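Local coordinates for protein NBR1 homolog (Arabidopsis thaliana, PDB 6TGS) that probably acts as a receptor delivering ubiquitinated protein aggregates to autophagosomes, and self-associates through its PB1 domain, at residues L33-A36 with G37-K41. The protein carries 3 engineered substitutions. Sequence-based numbering, arbitrary orientation.
Sequences LEMA and GLKEK
The Glu40 carboxylate turns one face onto the carbonyl oxygen of Ala36: Glu40 CD is 3.4 Å from Ala36 O, and both carboxylate oxygens lie farther from it than CD does. The closest approach is lower in the chain, with Glu40 CG 3.1 Å from Ala36 O. CG stands anti to the carbonyl carbon (chi1 -71°), which points the chain back along the helix toward that oxygen. The same oxygen accepts from Glu40 N at 3.0 Å, with the donor tilted out of the carbonyl plane. A second carboxylate, that of Glu34, reaches by OE1 to Ala36 N at 3.4 Å, a weak bond at the N-cap, doubtful because Glu34 is modelled in two conformers. The first turn itself is closed by backbone hydrogen bonds from Leu38 N to Glu34 O and from Lys39 N to Met35 O, the latter nearly straight (N-H...O 166°) at 2.9 Å. In the conformer described, Leu33 folds forward over this turn: its CD1 rests against the Gly37 backbone, where no side chain intervenes, while its CD2 meets Leu38 CB at 4.0 Å, the two leucine side chains crossing at about a right angle. Met35 SD touches Leu38 CD2 at 4.3 Å, and Leu38 continues to Phe21 of strand 17-23 and to Leu74 of helix 71-79, so this turn packs the helix on the sheet of the ubiquitin-like PB1 fold. Lys39 NZ leads away and hydrogen-bonds to the backbone carbonyl of Ala52. Asp71 OD1 accepts from Met35 N, which would be expected to favour the ionised form and partly offset the helix dipole, with Glu34 a weaker, uncertain contributor.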
ATOM      1  N   LEU A  33      -0.797   9.950  -1.514  0.60 38.64           N
ATOM      2  CA  LEU A  33      -0.495   9.214  -0.296  0.60 36.40           C
ATOM      3  C   LEU A  33       0.999   8.936  -0.236  0.60 36.75           C
ATOM      4  O   LEU A  33       1.614   8.604  -1.255  0.60 33.43           O
ATOM      5  CB  LEU A  33      -1.280   7.895  -0.235  0.60 34.43           C
ATOM      6  CG  LEU A  33      -1.358   7.195   1.126  0.60 29.62           C
ATOM      7  CD1 LEU A  33      -2.133   8.033   2.124  0.60 27.93           C
ATOM      8  CD2 LEU A  33      -1.999   5.828   0.985  0.60 28.07           C
ATOM      9  N   GLU A  34       1.573   9.075   0.955  0.60 33.69           N
ATOM     10  CA  GLU A  34       2.959   8.722   1.231  0.60 31.90           C
ATOM     11  C   GLU A  34       2.995   7.592   2.257  0.60 30.88           C
ATOM     12  O   GLU A  34       1.962   7.180   2.801  0.60 26.81           O
ATOM     13  CB  GLU A  34       3.751   9.939   1.723  0.60 33.79           C
ATOM     14  CG  GLU A  34       3.159  10.604   2.956  0.60 35.57           C
ATOM     15  CD  GLU A  34       4.214  11.203   3.859  0.60 40.91           C
ATOM     16  OE1 GLU A  34       5.116  10.456   4.302  0.60 38.69           O
ATOM     17  OE2 GLU A  34       4.146  12.422   4.128  0.60 52.51           O
ATOM     18  N   MET A  35       4.210   7.103   2.532  1.00 28.48           N
ATOM     19  CA  MET A  35       4.361   5.913   3.363  1.00 26.02           C
ATOM     20  C   MET A  35       3.824   6.145   4.768  1.00 28.00           C
ATOM     21  O   MET A  35       3.211   5.247   5.356  1.00 23.85           O
ATOM     22  CB  MET A  35       5.827   5.476   3.407  1.00 27.97           C
ATOM     23  CG  MET A  35       6.286   4.674   2.168  1.00 28.34           C
ATOM     24  SD  MET A  35       5.484   3.059   1.957  1.00 31.13           S
ATOM     25  CE  MET A  35       5.705   2.431   3.624  1.00 28.43           C
ATOM     26  N   ALA A  36       3.999   7.354   5.309  1.00 22.80           N
ATOM     27  CA  ALA A  36       3.485   7.622   6.648  1.00 26.83           C
ATOM     28  C   ALA A  36       1.964   7.506   6.694  1.00 23.06           C
ATOM     29  O   ALA A  36       1.399   6.943   7.645  1.00 23.07           O
ATOM     30  CB  ALA A  36       3.925   9.007   7.118  1.00 28.17           C
ATOM     31  N   GLY A  37       1.274   8.064   5.702  1.00 23.50           N
ATOM     32  CA  GLY A  37      -0.176   7.984   5.702  1.00 25.09           C
ATOM     33  C   GLY A  37      -0.683   6.577   5.451  1.00 21.60           C
ATOM     34  O   GLY A  37      -1.727   6.188   5.986  1.00 20.36           O
ATOM     35  N   LEU A  38       0.051   5.798   4.648  1.00 19.92           N
ATOM     36  CA  LEU A  38      -0.308   4.397   4.428  1.00 16.56           C
ATOM     37  C   LEU A  38      -0.189   3.603   5.720  1.00 19.68           C
ATOM     38  O   LEU A  38      -1.081   2.820   6.076  1.00 17.08           O
ATOM     39  CB  LEU A  38       0.593   3.801   3.344  1.00 18.67           C
ATOM     40  CG  LEU A  38       0.403   2.309   3.121  1.00 16.32           C
ATOM     41  CD1 LEU A  38      -1.050   2.023   2.711  1.00 20.72           C
ATOM     42  CD2 LEU A  38       1.412   1.817   2.078  1.00 23.40           C
ATOM     43  N   LYS A  39       0.916   3.794   6.438  1.00 17.53           N
ATOM     44  CA  LYS A  39       1.094   3.086   7.697  1.00 16.48           C
ATOM     45  C   LYS A  39       0.026   3.491   8.706  1.00 15.23           C
ATOM     46  O   LYS A  39      -0.447   2.658   9.487  1.00 18.81           O
ATOM     47  CB  LYS A  39       2.512   3.339   8.232  1.00 18.08           C
ATOM     48  CG  LYS A  39       3.555   2.561   7.453  1.00 22.03           C
ATOM     49  CD  LYS A  39       4.953   2.760   7.986  1.00 27.79           C
ATOM     50  CE  LYS A  39       5.145   2.020   9.301  1.00 25.90           C
ATOM     51  NZ  LYS A  39       6.554   2.127   9.796  1.00 28.76           N
ATOM     52  N   GLU A  40      -0.362   4.768   8.716  1.00 16.40           N
ATOM     53  CA  GLU A  40      -1.368   5.219   9.670  1.00 15.29           C
ATOM     54  C   GLU A  40      -2.727   4.608   9.357  1.00 15.48           C
ATOM     55  O   GLU A  40      -3.493   4.272  10.262  1.00 19.16           O
ATOM     56  CB  GLU A  40      -1.444   6.745   9.664  1.00 19.99           C
ATOM     57  CG  GLU A  40      -0.213   7.395  10.305  1.00 21.24           C
ATOM     58  CD  GLU A  40      -0.093   8.877   9.971  1.00 35.78           C
ATOM     59  OE1 GLU A  40      -0.894   9.379   9.160  1.00 37.22           O
ATOM     60  OE2 GLU A  40       0.819   9.538  10.509  1.00 35.38           O
ATOM     61  N   LYS A  41      -3.048   4.484   8.074  1.00 16.97           N
ATOM     62  CA  LYS A  41      -4.310   3.864   7.704  1.00 14.98           C
ATOM     63  C   LYS A  41      -4.305   2.389   8.079  1.00 16.45           C
ATOM     64  O   LYS A  41      -5.255   1.884   8.682  1.00 17.10           O
ATOM     65  CB  LYS A  41      -4.544   4.070   6.205  1.00 16.95           C
ATOM     66  CG  LYS A  41      -5.893   3.574   5.723  1.00 18.20           C
ATOM     67  CD  LYS A  41      -6.995   4.578   6.086  1.00 27.93           C
ATOM     68  CE  LYS A  41      -8.338   4.122   5.567  1.00 28.95           C
ATOM     69  NZ  LYS A  41      -9.307   5.261   5.522  1.00 31.29           N
TER